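Local structure of adenylate kinase (Cryptosporidium parvum Iowa II, 3BE4) at residues 32-36 and 37-41; 67-70 and 71-75; 171-174 and 175-179. The protein probably transfers a phosphoryl group between ATP and AMP, as adenylate kinases do, and here holds the two-nucleotide inhibitor bis(adenosine)-5'-pentaphosphate. One frame throughout, in Å; residues are numbered along the deposited sequence. Where two conformers were deposited one is given.

Contact 1: residues 32-36 and 37-41; sequences AHLST and GDMLR. With AP5 (bis(adenosine)-5'-pentaphosphate), chain C.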
loop_
_atom_site.group_PDB
_atom_site.type_symbol
_atom_site.label_atom_id
_atom_site.label_comp_id
_atom_site.label_asym_id
_atom_site.label_seq_id
_atom_site.Cartn_x
_atom_site.Cartn_y
_atom_site.Cartn_z
ATOM N N ALA A 32 11.472 -5.300 -0.078
ATOM C CA ALA A 32 10.473 -5.852 -1.027
ATOM C C ALA A 32 9.167 -5.048 -0.801
ATOM O O ALA A 32 8.877 -4.840 0.370
ATOM C CB ALA A 32 10.171 -7.269 -0.602
ATOM N N HIS A 33 8.519 -4.562 -1.850
ATOM C CA HIS A 33 7.312 -3.816 -1.619
ATOM C C HIS A 33 6.143 -4.824 -1.821
ATOM O O HIS A 33 5.971 -5.364 -2.947
ATOM C CB HIS A 33 7.265 -2.780 -2.689
ATOM C CG HIS A 33 5.978 -2.041 -2.700
ATOM N ND1 HIS A 33 5.494 -1.486 -3.854
ATOM C CD2 HIS A 33 5.094 -1.736 -1.701
ATOM C CE1 HIS A 33 4.322 -0.891 -3.606
ATOM N NE2 HIS A 33 4.091 -0.984 -2.293
ATOM N N LEU A 34 5.314 -5.023 -0.790
ATOM C CA LEU A 34 4.164 -5.856 -0.941
ATOM C C LEU A 34 2.847 -5.078 -0.820
ATOM O O LEU A 34 2.516 -4.728 0.299
ATOM C CB LEU A 34 4.176 -6.939 0.138
ATOM C CG LEU A 34 5.125 -8.196 0.031
ATOM C CD1 LEU A 34 6.467 -7.856 0.288
ATOM C CD2 LEU A 34 4.777 -9.261 1.108
ATOM N N SER A 35 2.271 -4.684 -1.961
ATOM C CA SER A 35 1.002 -4.034 -2.000
ATOM C C SER A 35 0.035 -5.157 -2.276
ATOM O O SER A 35 0.079 -5.649 -3.419
ATOM C CB SER A 35 0.999 -2.976 -3.086
ATOM O OG SER A 35 -0.315 -2.607 -3.480
ATOM N N THR A 36 -0.892 -5.523 -1.312
ATOM C CA THR A 36 -1.765 -6.551 -1.644
ATOM C C THR A 36 -2.813 -6.085 -2.731
ATOM O O THR A 36 -3.280 -6.969 -3.503
ATOM C CB THR A 36 -2.556 -6.947 -0.394
ATOM O OG1 THR A 36 -2.752 -5.799 0.369
ATOM C CG2 THR A 36 -1.699 -7.922 0.458
ATOM N N GLY A 37 -3.010 -4.802 -2.901
ATOM C CA GLY A 37 -3.909 -4.341 -4.026
ATOM C C GLY A 37 -3.167 -4.590 -5.366
ATOM O O GLY A 37 -3.789 -5.150 -6.286
ATOM N N ASP A 38 -1.898 -4.246 -5.448
ATOM C CA ASP A 38 -1.253 -4.572 -6.720
ATOM C C ASP A 38 -1.140 -6.062 -6.957
ATOM O O ASP A 38 -1.243 -6.478 -8.125
ATOM C CB ASP A 38 0.205 -4.030 -6.728
ATOM C CG ASP A 38 0.327 -2.478 -6.681
ATOM O OD1 ASP A 38 -0.705 -1.635 -6.914
ATOM O OD2 ASP A 38 1.550 -2.015 -6.419
ATOM N N MET A 39 -0.882 -6.871 -5.937
ATOM C CA MET A 39 -0.818 -8.334 -5.955
ATOM C C MET A 39 -2.146 -8.960 -6.406
ATOM O O MET A 39 -2.199 -9.865 -7.235
ATOM C CB MET A 39 -0.360 -8.938 -4.623
ATOM C CG MET A 39 1.069 -8.574 -4.219
ATOM S SD MET A 39 1.408 -8.565 -2.374
ATOM C CE MET A 39 0.975 -10.261 -1.928
ATOM N N LEU A 40 -3.238 -8.409 -5.878
ATOM C CA LEU A 40 -4.554 -8.823 -6.389
ATOM C C LEU A 40 -4.787 -8.447 -7.819
ATOM O O LEU A 40 -5.280 -9.337 -8.530
ATOM C CB LEU A 40 -5.667 -8.215 -5.495
ATOM C CG LEU A 40 -5.761 -8.847 -4.100
ATOM C CD1 LEU A 40 -6.663 -7.924 -3.238
ATOM C CD2 LEU A 40 -6.353 -10.269 -4.123
ATOM N N ARG A 41 -4.481 -7.224 -8.280
ATOM C CA ARG A 41 -4.617 -6.813 -9.663
ATOM C C ARG A 41 -3.717 -7.708 -10.525
ATOM O O ARG A 41 -4.154 -8.170 -11.593
ATOM C CB ARG A 41 -4.260 -5.368 -9.883
ATOM C CG ARG A 41 -5.437 -4.553 -9.430
ATOM C CD ARG A 41 -5.652 -3.212 -10.037
ATOM N NE ARG A 41 -5.248 -2.501 -8.954
ATOM C CZ ARG A 41 -5.944 -2.135 -7.868
ATOM N NH1 ARG A 41 -5.078 -1.786 -7.100
ATOM N NH2 ARG A 41 -7.336 -2.027 -7.549
HETATM P PA AP5 C . -5.011 -0.838 -3.233
HETATM O O1A AP5 C . -4.424 -0.965 -4.648
HETATM O O2A AP5 C . -4.119 -0.862 -2.082
HETATM O O3A AP5 C . -5.933 0.469 -3.174
HETATM P PB AP5 C . -6.321 1.420 -1.962
HETATM O O1B AP5 C . -6.283 0.707 -0.698
HETATM O O2B AP5 C . -7.581 2.179 -2.399
HETATM O O3B AP5 C . -5.005 2.465 -2.014
HETATM P PG AP5 C . -4.347 3.170 -3.248
HETATM O O1G AP5 C . -5.430 3.826 -4.033
HETATM O O2G AP5 C . -3.467 2.175 -3.886
HETATM O O3G AP5 C . -3.557 4.252 -2.410
HETATM P PD AP5 C . -1.977 4.574 -2.152
HETATM O O1D AP5 C . -1.186 3.512 -2.786
HETATM O O2D AP5 C . -1.874 4.875 -0.715
HETATM O O3D AP5 C . -1.810 5.980 -2.896
HETATM P PE AP5 C . -0.992 6.295 -4.227
HETATM O O1E AP5 C . -1.495 5.466 -5.286
HETATM O O2E AP5 C . 0.502 6.297 -3.971
HETATM O O5F AP5 C . -6.097 -1.971 -2.931
HETATM C C5F AP5 C . -6.975 -2.201 -4.044
HETATM C C4F AP5 C . -8.202 -2.956 -3.383
HETATM O O4F AP5 C . -7.821 -4.305 -3.258
HETATM C C3F AP5 C . -8.670 -2.539 -2.041
HETATM O O3F AP5 C . -9.549 -1.436 -2.105
HETATM C C2F AP5 C . -9.403 -3.845 -1.673
HETATM O O2F AP5 C . -10.615 -4.027 -2.503
HETATM C C1F AP5 C . -8.416 -4.919 -2.094
HETATM N N9A AP5 C . -7.446 -5.152 -1.058
HETATM C C8A AP5 C . -6.078 -4.780 -1.171
HETATM N N7A AP5 C . -5.421 -5.134 -0.078
HETATM C C5A AP5 C . -6.342 -5.797 0.759
HETATM C C6A AP5 C . -6.183 -6.418 1.982
HETATM N N6A AP5 C . -5.118 -6.410 2.791
HETATM N N1A AP5 C . -7.377 -6.982 2.497
HETATM C C2A AP5 C . -8.464 -6.979 1.756
HETATM N N3A AP5 C . -8.662 -6.394 0.555
HETATM C C4A AP5 C . -7.490 -5.835 0.002
HETATM O O5J AP5 C . -1.349 7.813 -4.411
HETATM C C5J AP5 C . -2.736 8.214 -4.858
HETATM C C4J AP5 C . -2.522 9.487 -5.705
HETATM O O4J AP5 C . -1.973 10.607 -4.986
HETATM C C3J AP5 C . -1.691 9.210 -6.961
HETATM O O3J AP5 C . -2.215 9.956 -8.039
HETATM C C2J AP5 C . -0.422 9.857 -6.500
HETATM O O2J AP5 C . 0.336 10.335 -7.603
HETATM C C1J AP5 C . -0.724 11.070 -5.735
HETATM N N9B AP5 C . 0.134 11.492 -4.671
HETATM C C8B AP5 C . 0.928 10.681 -3.860
HETATM N N7B AP5 C . 1.522 11.466 -2.943
HETATM C C5B AP5 C . 1.128 12.765 -3.157
HETATM C C6B AP5 C . 1.286 13.979 -2.417
HETATM N N6B AP5 C . 2.058 13.995 -1.331
HETATM N N1B AP5 C . 0.690 15.105 -2.900
HETATM C C2B AP5 C . -0.176 15.027 -4.001
HETATM N N3B AP5 C . -0.441 13.877 -4.694
HETATM C C4B AP5 C . 0.136 12.713 -4.217
HETATM O O HOH W 1 -2.678 -2.787 -1.011
#
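Ser-35, the N-cap of helix 36-45, takes up two amide hydrogens of the first turn. Its OG accepts from Asp-38 N at 3.0 Å over an almost straight bond (168°), and its carbonyl O accepts from Met-39 N. OG can reach over the helix end because it stands anti to the backbone N (chi1 160°). One residue on, Thr-36 O takes Leu-40 N at 2.8 Å. Thr-36 and Arg-41 turn to the bound nucleotide. Thr-36 OG1 lies between its own N and carbonyl carbon (chi1 34°) and donates to the adenine N7A of AP5 at 2.8 Å. Gly-37 N passes its hydrogen to a water at 2.8 Å, and that water donates to the phosphate oxygen O2A. A turn later Arg-41 brings NH1 to AP5 O1A at 2.7 Å, the phosphate lying at the guanidinium edge; NH2 also has a long, weak ion pair with Asp-167. Away from the ligand, Asp-38 and Met-39 meet the strand end. The Asp-38 carboxylate lies against Ser-35, OD2 being 3.5 Å from its CB, and is turned nearly perpendicular to the His-33 ring, whose NE2 is bonded to Asp-89. Met-39 lays SD over the Ser-35 carbonyl and touches Leu-34 CB at 4.1 Å. In this family such a strand-to-helix corner belongs to the AMP site. The capped N terminus probably lends positive potential to the phosphate on PA, which Arg-41 holds directly and Gly-37 N through a water.

Contact 2: residues 67-70 and 71-75; sequences EIVL and GLVKE. With AP5 (bis(adenosine)-5'-pentaphosphate), chain C.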
loop_
_atom_site.group_PDB
_atom_site.type_symbol
_atom_site.label_atom_id
_atom_site.label_comp_id
_atom_site.label_asym_id
_atom_site.label_seq_id
_atom_site.Cartn_x
_atom_site.Cartn_y
_atom_site.Cartn_z
ATOM N N GLU A 67 -8.438 -14.426 4.475
ATOM C CA GLU A 67 -7.690 -15.629 4.223
ATOM C C GLU A 67 -7.007 -15.587 2.848
ATOM O O GLU A 67 -5.914 -16.108 2.686
ATOM C CB GLU A 67 -8.598 -16.869 4.454
ATOM C CG GLU A 67 -10.032 -16.985 3.827
ATOM C CD GLU A 67 -10.881 -15.719 3.653
ATOM O OE1 GLU A 67 -11.260 -15.047 4.669
ATOM O OE2 GLU A 67 -11.142 -15.444 2.449
ATOM N N ILE A 68 -7.652 -14.989 1.894
ATOM C CA ILE A 68 -7.105 -14.866 0.559
ATOM C C ILE A 68 -5.823 -13.963 0.635
ATOM O O ILE A 68 -4.756 -14.331 0.080
ATOM C CB ILE A 68 -8.147 -14.198 -0.349
ATOM C CG1 ILE A 68 -9.240 -15.268 -0.582
ATOM C CG2 ILE A 68 -7.553 -13.857 -1.706
ATOM C CD1 ILE A 68 -10.506 -14.734 -1.299
ATOM N N VAL A 69 -5.932 -12.784 1.239
ATOM C CA VAL A 69 -4.791 -11.957 1.272
ATOM C C VAL A 69 -3.707 -12.478 2.183
ATOM O O VAL A 69 -2.500 -12.354 1.882
ATOM C CB VAL A 69 -5.170 -10.530 1.514
ATOM C CG1 VAL A 69 -3.968 -9.745 1.572
ATOM C CG2 VAL A 69 -6.149 -10.069 0.405
ATOM N N LEU A 70 -4.073 -13.068 3.338
ATOM C CA LEU A 70 -3.016 -13.680 4.176
ATOM C C LEU A 70 -2.263 -14.797 3.374
ATOM O O LEU A 70 -1.049 -14.916 3.508
ATOM C CB LEU A 70 -3.702 -14.337 5.377
ATOM C CG LEU A 70 -3.859 -13.281 6.484
ATOM C CD1 LEU A 70 -4.958 -13.700 7.548
ATOM C CD2 LEU A 70 -2.561 -12.953 7.219
ATOM N N GLY A 71 -2.971 -15.505 2.494
ATOM C CA GLY A 71 -2.366 -16.580 1.646
ATOM C C GLY A 71 -1.315 -15.975 0.752
ATOM O O GLY A 71 -0.222 -16.527 0.586
ATOM N N LEU A 72 -1.680 -14.858 0.155
ATOM C CA LEU A 72 -0.753 -14.215 -0.839
ATOM C C LEU A 72 0.437 -13.654 -0.099
ATOM O O LEU A 72 1.601 -13.778 -0.647
ATOM C CB LEU A 72 -1.406 -13.067 -1.609
ATOM C CG LEU A 72 -2.582 -13.465 -2.517
ATOM C CD1 LEU A 72 -3.199 -12.143 -3.070
ATOM C CD2 LEU A 72 -2.083 -14.429 -3.556
ATOM N N VAL A 73 0.257 -13.068 1.074
ATOM C CA VAL A 73 1.422 -12.509 1.809
ATOM C C VAL A 73 2.288 -13.672 2.327
ATOM O O VAL A 73 3.512 -13.628 2.251
ATOM C CB VAL A 73 0.947 -11.624 2.906
ATOM C CG1 VAL A 73 2.055 -11.271 3.908
ATOM C CG2 VAL A 73 0.207 -10.354 2.192
ATOM N N LYS A 74 1.666 -14.694 2.932
ATOM C CA LYS A 74 2.444 -15.807 3.445
ATOM C C LYS A 74 3.294 -16.414 2.306
ATOM O O LYS A 74 4.424 -16.807 2.588
ATOM C CB LYS A 74 1.404 -16.875 3.901
ATOM C CG LYS A 74 2.099 -18.122 4.566
ATOM C CD LYS A 74 1.217 -18.864 5.598
ATOM C CE LYS A 74 2.149 -19.845 6.360
ATOM N NZ LYS A 74 2.495 -21.014 5.521
ATOM N N GLU A 75 2.756 -16.519 1.096
ATOM C CA GLU A 75 3.428 -17.117 -0.025
ATOM C C GLU A 75 4.715 -16.302 -0.236
ATOM O O GLU A 75 5.858 -16.874 -0.428
ATOM C CB GLU A 75 2.552 -17.085 -1.259
ATOM C CG GLU A 75 3.275 -17.608 -2.486
ATOM C CD GLU A 75 2.397 -17.676 -3.725
ATOM O OE1 GLU A 75 1.669 -16.703 -4.041
ATOM O OE2 GLU A 75 2.525 -18.692 -4.453
HETATM P PA AP5 C . -5.011 -0.838 -3.233
HETATM O O1A AP5 C . -4.424 -0.965 -4.648
HETATM O O2A AP5 C . -4.119 -0.862 -2.082
HETATM O O3A AP5 C . -5.933 0.469 -3.174
HETATM P PB AP5 C . -6.321 1.420 -1.962
HETATM O O1B AP5 C . -6.283 0.707 -0.698
HETATM O O2B AP5 C . -7.581 2.179 -2.399
HETATM O O3B AP5 C . -5.005 2.465 -2.014
HETATM P PG AP5 C . -4.347 3.170 -3.248
HETATM O O1G AP5 C . -5.430 3.826 -4.033
HETATM O O2G AP5 C . -3.467 2.175 -3.886
HETATM O O3G AP5 C . -3.557 4.252 -2.410
HETATM P PD AP5 C . -1.977 4.574 -2.152
HETATM O O1D AP5 C . -1.186 3.512 -2.786
HETATM O O2D AP5 C . -1.874 4.875 -0.715
HETATM O O3D AP5 C . -1.810 5.980 -2.896
HETATM P PE AP5 C . -0.992 6.295 -4.227
HETATM O O1E AP5 C . -1.495 5.466 -5.286
HETATM O O2E AP5 C . 0.502 6.297 -3.971
HETATM O O5F AP5 C . -6.097 -1.971 -2.931
HETATM C C5F AP5 C . -6.975 -2.201 -4.044
HETATM C C4F AP5 C . -8.202 -2.956 -3.383
HETATM O O4F AP5 C . -7.821 -4.305 -3.258
HETATM C C3F AP5 C . -8.670 -2.539 -2.041
HETATM O O3F AP5 C . -9.549 -1.436 -2.105
HETATM C C2F AP5 C . -9.403 -3.845 -1.673
HETATM O O2F AP5 C . -10.615 -4.027 -2.503
HETATM C C1F AP5 C . -8.416 -4.919 -2.094
HETATM N N9A AP5 C . -7.446 -5.152 -1.058
HETATM C C8A AP5 C . -6.078 -4.780 -1.171
HETATM N N7A AP5 C . -5.421 -5.134 -0.078
HETATM C C5A AP5 C . -6.342 -5.797 0.759
HETATM C C6A AP5 C . -6.183 -6.418 1.982
HETATM N N6A AP5 C . -5.118 -6.410 2.791
HETATM N N1A AP5 C . -7.377 -6.982 2.497
HETATM C C2A AP5 C . -8.464 -6.979 1.756
HETATM N N3A AP5 C . -8.662 -6.394 0.555
HETATM C C4A AP5 C . -7.490 -5.835 0.002
HETATM O O5J AP5 C . -1.349 7.813 -4.411
HETATM C C5J AP5 C . -2.736 8.214 -4.858
HETATM C C4J AP5 C . -2.522 9.487 -5.705
HETATM O O4J AP5 C . -1.973 10.607 -4.986
HETATM C C3J AP5 C . -1.691 9.210 -6.961
HETATM O O3J AP5 C . -2.215 9.956 -8.039
HETATM C C2J AP5 C . -0.422 9.857 -6.500
HETATM O O2J AP5 C . 0.336 10.335 -7.603
HETATM C C1J AP5 C . -0.724 11.070 -5.735
HETATM N N9B AP5 C . 0.134 11.492 -4.671
HETATM C C8B AP5 C . 0.928 10.681 -3.860
HETATM N N7B AP5 C . 1.522 11.466 -2.943
HETATM C C5B AP5 C . 1.128 12.765 -3.157
HETATM C C6B AP5 C . 1.286 13.979 -2.417
HETATM N N6B AP5 C . 2.058 13.995 -1.331
HETATM N N1B AP5 C . 0.690 15.105 -2.900
HETATM C C2B AP5 C . -0.176 15.027 -4.001
HETATM N N3B AP5 C . -0.441 13.877 -4.694
HETATM C C4B AP5 C . 0.136 12.713 -4.217
#
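Val-69 and Val-73, one turn apart on helix 66-78, bring Val-69 CG1 and Val-73 CG2 to 4.3 Å and form an apolar ridge on its inner side. In the conformer of Val-69 given, one of two deposited, both methyls lie over one face of the AP5 adenine, near its amino end, with CG1 3.7 Å from N6A and CG2 3.9 Å from N1A. With CG1 anti to the backbone N (chi1 178°), both branches can face the base. Beneath this ridge runs the helix backbone. Val-73 N bonds Val-69 O at 3.0 Å, and Val-73 CG2 lies 3.4 Å from that same oxygen. On the next flank Leu-72 sets CG 3.5 Å from Ile-68 O while its N bonds that carbonyl. The bond from Gly-71 N to Glu-67 O is less straight (144°), whereas Lys-74 N reaches Leu-70 O at 2.8 Å. Further out, Val-69 and Val-73 are backed by Thr-36 and Phe-91, and Leu-72 packs on Met-39 and Leu-40. On the exposed flank Lys-74 turns its amine away to a salt bridge with Asp-78. Around the adenine, Val-69 contributes hydrocarbon rather than polar grip: its methyls cover part of one face of the base by shape alone, consistent with one wall of an AMP-base pocket.

Contact 3: residues 171-174 and 175-179; sequences EAVK and VRLDV. With AP5 (bis(adenosine)-5'-pentaphosphate), chain C.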
loop_
_atom_site.group_PDB
_atom_site.type_symbol
_atom_site.label_atom_id
_atom_site.label_comp_id
_atom_site.label_asym_id
_atom_site.label_seq_id
_atom_site.Cartn_x
_atom_site.Cartn_y
_atom_site.Cartn_z
ATOM N N GLU A 171 -18.658 5.694 -6.270
ATOM C CA GLU A 171 -19.256 4.861 -5.202
ATOM C C GLU A 171 -18.203 3.991 -4.518
ATOM O O GLU A 171 -18.167 3.855 -3.279
ATOM C CB GLU A 171 -20.329 3.948 -5.752
ATOM C CG GLU A 171 -21.097 3.188 -4.687
ATOM C CD GLU A 171 -21.540 4.069 -3.464
ATOM O OE1 GLU A 171 -22.369 5.054 -3.588
ATOM O OE2 GLU A 171 -20.977 3.775 -2.375
ATOM N N ALA A 172 -17.286 3.380 -5.326
ATOM C CA ALA A 172 -16.208 2.604 -4.659
ATOM C C ALA A 172 -15.268 3.446 -3.771
ATOM O O ALA A 172 -14.718 2.949 -2.787
ATOM C CB ALA A 172 -15.304 1.937 -5.802
ATOM N N VAL A 173 -15.007 4.691 -4.183
ATOM C CA VAL A 173 -14.172 5.592 -3.283
ATOM C C VAL A 173 -14.836 5.755 -1.963
ATOM O O VAL A 173 -14.209 5.662 -0.929
ATOM C CB VAL A 173 -13.855 6.924 -3.920
ATOM C CG1 VAL A 173 -13.255 7.879 -2.964
ATOM C CG2 VAL A 173 -12.928 6.680 -5.144
ATOM N N LYS A 174 -16.165 5.952 -2.023
ATOM C CA LYS A 174 -16.941 6.024 -0.724
ATOM C C LYS A 174 -16.854 4.760 0.089
ATOM O O LYS A 174 -16.594 4.855 1.300
ATOM C CB LYS A 174 -18.405 6.347 -1.088
ATOM C CG LYS A 174 -19.259 6.741 0.183
ATOM C CD LYS A 174 -20.737 6.959 -0.227
ATOM C CE LYS A 174 -21.609 7.313 0.966
ATOM N NZ LYS A 174 -23.082 7.369 0.484
ATOM N N VAL A 175 -17.021 3.619 -0.525
ATOM C CA VAL A 175 -16.821 2.280 0.151
ATOM C C VAL A 175 -15.437 2.169 0.752
ATOM O O VAL A 175 -15.296 1.875 1.927
ATOM C CB VAL A 175 -17.187 1.145 -0.724
ATOM C CG1 VAL A 175 -17.036 -0.139 0.017
ATOM C CG2 VAL A 175 -18.647 1.347 -1.116
ATOM N N ARG A 176 -14.396 2.467 -0.080
ATOM C CA ARG A 176 -13.057 2.333 0.369
ATOM C C ARG A 176 -12.767 3.149 1.617
ATOM O O ARG A 176 -12.130 2.661 2.583
ATOM C CB ARG A 176 -12.005 2.756 -0.755
ATOM C CG ARG A 176 -11.892 1.656 -1.821
ATOM C CD ARG A 176 -11.650 2.218 -3.215
ATOM N NE ARG A 176 -10.228 2.635 -3.262
ATOM C CZ ARG A 176 -9.773 3.370 -4.297
ATOM N NH1 ARG A 176 -10.598 3.828 -5.279
ATOM N NH2 ARG A 176 -8.462 3.776 -4.309
ATOM N N LEU A 177 -13.213 4.422 1.610
ATOM C CA LEU A 177 -13.044 5.258 2.788
ATOM C C LEU A 177 -13.861 4.688 3.996
ATOM O O LEU A 177 -13.334 4.662 5.117
ATOM C CB LEU A 177 -13.445 6.664 2.458
ATOM C CG LEU A 177 -12.288 7.341 1.663
ATOM C CD1 LEU A 177 -12.838 8.659 1.085
ATOM C CD2 LEU A 177 -11.147 7.595 2.552
ATOM N N ASP A 178 -15.084 4.270 3.749
ATOM C CA ASP A 178 -15.927 3.827 4.882
ATOM C C ASP A 178 -15.308 2.605 5.557
ATOM O O ASP A 178 -15.160 2.515 6.833
ATOM C CB ASP A 178 -17.285 3.465 4.336
ATOM C CG ASP A 178 -18.296 3.242 5.451
ATOM O OD1 ASP A 178 -18.318 4.079 6.351
ATOM O OD2 ASP A 178 -18.998 2.186 5.458
ATOM N N VAL A 179 -14.933 1.602 4.736
ATOM C CA VAL A 179 -14.361 0.344 5.343
ATOM C C VAL A 179 -12.983 0.648 5.968
ATOM O O VAL A 179 -12.584 0.034 6.991
ATOM C CB VAL A 179 -14.334 -0.842 4.362
ATOM C CG1 VAL A 179 -15.782 -1.077 3.769
ATOM C CG2 VAL A 179 -13.482 -0.501 3.124
HETATM P PA AP5 C . -5.011 -0.838 -3.233
HETATM O O1A AP5 C . -4.424 -0.965 -4.648
HETATM O O2A AP5 C . -4.119 -0.862 -2.082
HETATM O O3A AP5 C . -5.933 0.469 -3.174
HETATM P PB AP5 C . -6.321 1.420 -1.962
HETATM O O1B AP5 C . -6.283 0.707 -0.698
HETATM O O2B AP5 C . -7.581 2.179 -2.399
HETATM O O3B AP5 C . -5.005 2.465 -2.014
HETATM P PG AP5 C . -4.347 3.170 -3.248
HETATM O O1G AP5 C . -5.430 3.826 -4.033
HETATM O O2G AP5 C . -3.467 2.175 -3.886
HETATM O O3G AP5 C . -3.557 4.252 -2.410
HETATM P PD AP5 C . -1.977 4.574 -2.152
HETATM O O1D AP5 C . -1.186 3.512 -2.786
HETATM O O2D AP5 C . -1.874 4.875 -0.715
HETATM O O3D AP5 C . -1.810 5.980 -2.896
HETATM P PE AP5 C . -0.992 6.295 -4.227
HETATM O O1E AP5 C . -1.495 5.466 -5.286
HETATM O O2E AP5 C . 0.502 6.297 -3.971
HETATM O O5F AP5 C . -6.097 -1.971 -2.931
HETATM C C5F AP5 C . -6.975 -2.201 -4.044
HETATM C C4F AP5 C . -8.202 -2.956 -3.383
HETATM O O4F AP5 C . -7.821 -4.305 -3.258
HETATM C C3F AP5 C . -8.670 -2.539 -2.041
HETATM O O3F AP5 C . -9.549 -1.436 -2.105
HETATM C C2F AP5 C . -9.403 -3.845 -1.673
HETATM O O2F AP5 C . -10.615 -4.027 -2.503
HETATM C C1F AP5 C . -8.416 -4.919 -2.094
HETATM N N9A AP5 C . -7.446 -5.152 -1.058
HETATM C C8A AP5 C . -6.078 -4.780 -1.171
HETATM N N7A AP5 C . -5.421 -5.134 -0.078
HETATM C C5A AP5 C . -6.342 -5.797 0.759
HETATM C C6A AP5 C . -6.183 -6.418 1.982
HETATM N N6A AP5 C . -5.118 -6.410 2.791
HETATM N N1A AP5 C . -7.377 -6.982 2.497
HETATM C C2A AP5 C . -8.464 -6.979 1.756
HETATM N N3A AP5 C . -8.662 -6.394 0.555
HETATM C C4A AP5 C . -7.490 -5.835 0.002
HETATM O O5J AP5 C . -1.349 7.813 -4.411
HETATM C C5J AP5 C . -2.736 8.214 -4.858
HETATM C C4J AP5 C . -2.522 9.487 -5.705
HETATM O O4J AP5 C . -1.973 10.607 -4.986
HETATM C C3J AP5 C . -1.691 9.210 -6.961
HETATM O O3J AP5 C . -2.215 9.956 -8.039
HETATM C C2J AP5 C . -0.422 9.857 -6.500
HETATM O O2J AP5 C . 0.336 10.335 -7.603
HETATM C C1J AP5 C . -0.724 11.070 -5.735
HETATM N N9B AP5 C . 0.134 11.492 -4.671
HETATM C C8B AP5 C . 0.928 10.681 -3.860
HETATM N N7B AP5 C . 1.522 11.466 -2.943
HETATM C C5B AP5 C . 1.128 12.765 -3.157
HETATM C C6B AP5 C . 1.286 13.979 -2.417
HETATM N N6B AP5 C . 2.058 13.995 -1.331
HETATM N N1B AP5 C . 0.690 15.105 -2.900
HETATM C C2B AP5 C . -0.176 15.027 -4.001
HETATM N N3B AP5 C . -0.441 13.877 -4.694
HETATM C C4B AP5 C . 0.136 12.713 -4.217
#
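Arg-176 rises from helix 170-184 of this P-loop NTPase-type fold and passes over Ala-172, one turn earlier, on its way to the phosphates of AP5. CB sits 3.4 Å from Ala-172 O, the carbonyl that also receives the bond from Arg-176 N at 2.8 Å. CG stays close to Ala-172 O, and CD follows at 3.2 Å from the same atom, so the aliphatic part lies along the preceding turn before leaving it. The chain bends at chi2 (146°) and again at chi3 (76°), which swings the guanidinium away from the helix. NE then donates to the AP5 oxygen O2B at 2.8 Å, and NH2 donates to the same oxygen at 2.6 Å, the latter with an N-H...O angle of 140°. O2B lies in the guanidinium plane at the edge between the two nitrogens, and this double grip fixes the rotation of the group. NH1, turned to the other side, touches Val-173 CG2 at 3.7 Å and makes a salt bridge with Asp-168, which probably helps position the arginine from a second shell. Arg-132 and Arg-165 come close to NH2; gathered round the phosphates, these positive groups would probably share the charge of the anion. Val-173 itself packs on Ile-126 and Ile-129 of helix 122-130, and its other branch lies side by side with Leu-177, with CG1 4.1 Å from CD1.

From the N terminus, contact 1 comes first, at the turn from the edge strand 32-35 of the parallel sheet into helix 36-45. Contact 2 follows on helix 66-78, and contact 3 lies far along the chain on helix 170-184. Each is one continuous stretch, contact 1 from a strand end into a helix, the other two between successive helix turns, so none closes a long loop, and they run in series without nesting or crossing. Contacts 1 and 2 pack directly, as in Met-39 CE to Leu-72 CB at 3.7 Å, and so tie the two helices together. Contact 3 touches neither, its centre being about 19 Å from that of contact 1; AP5 meets all three.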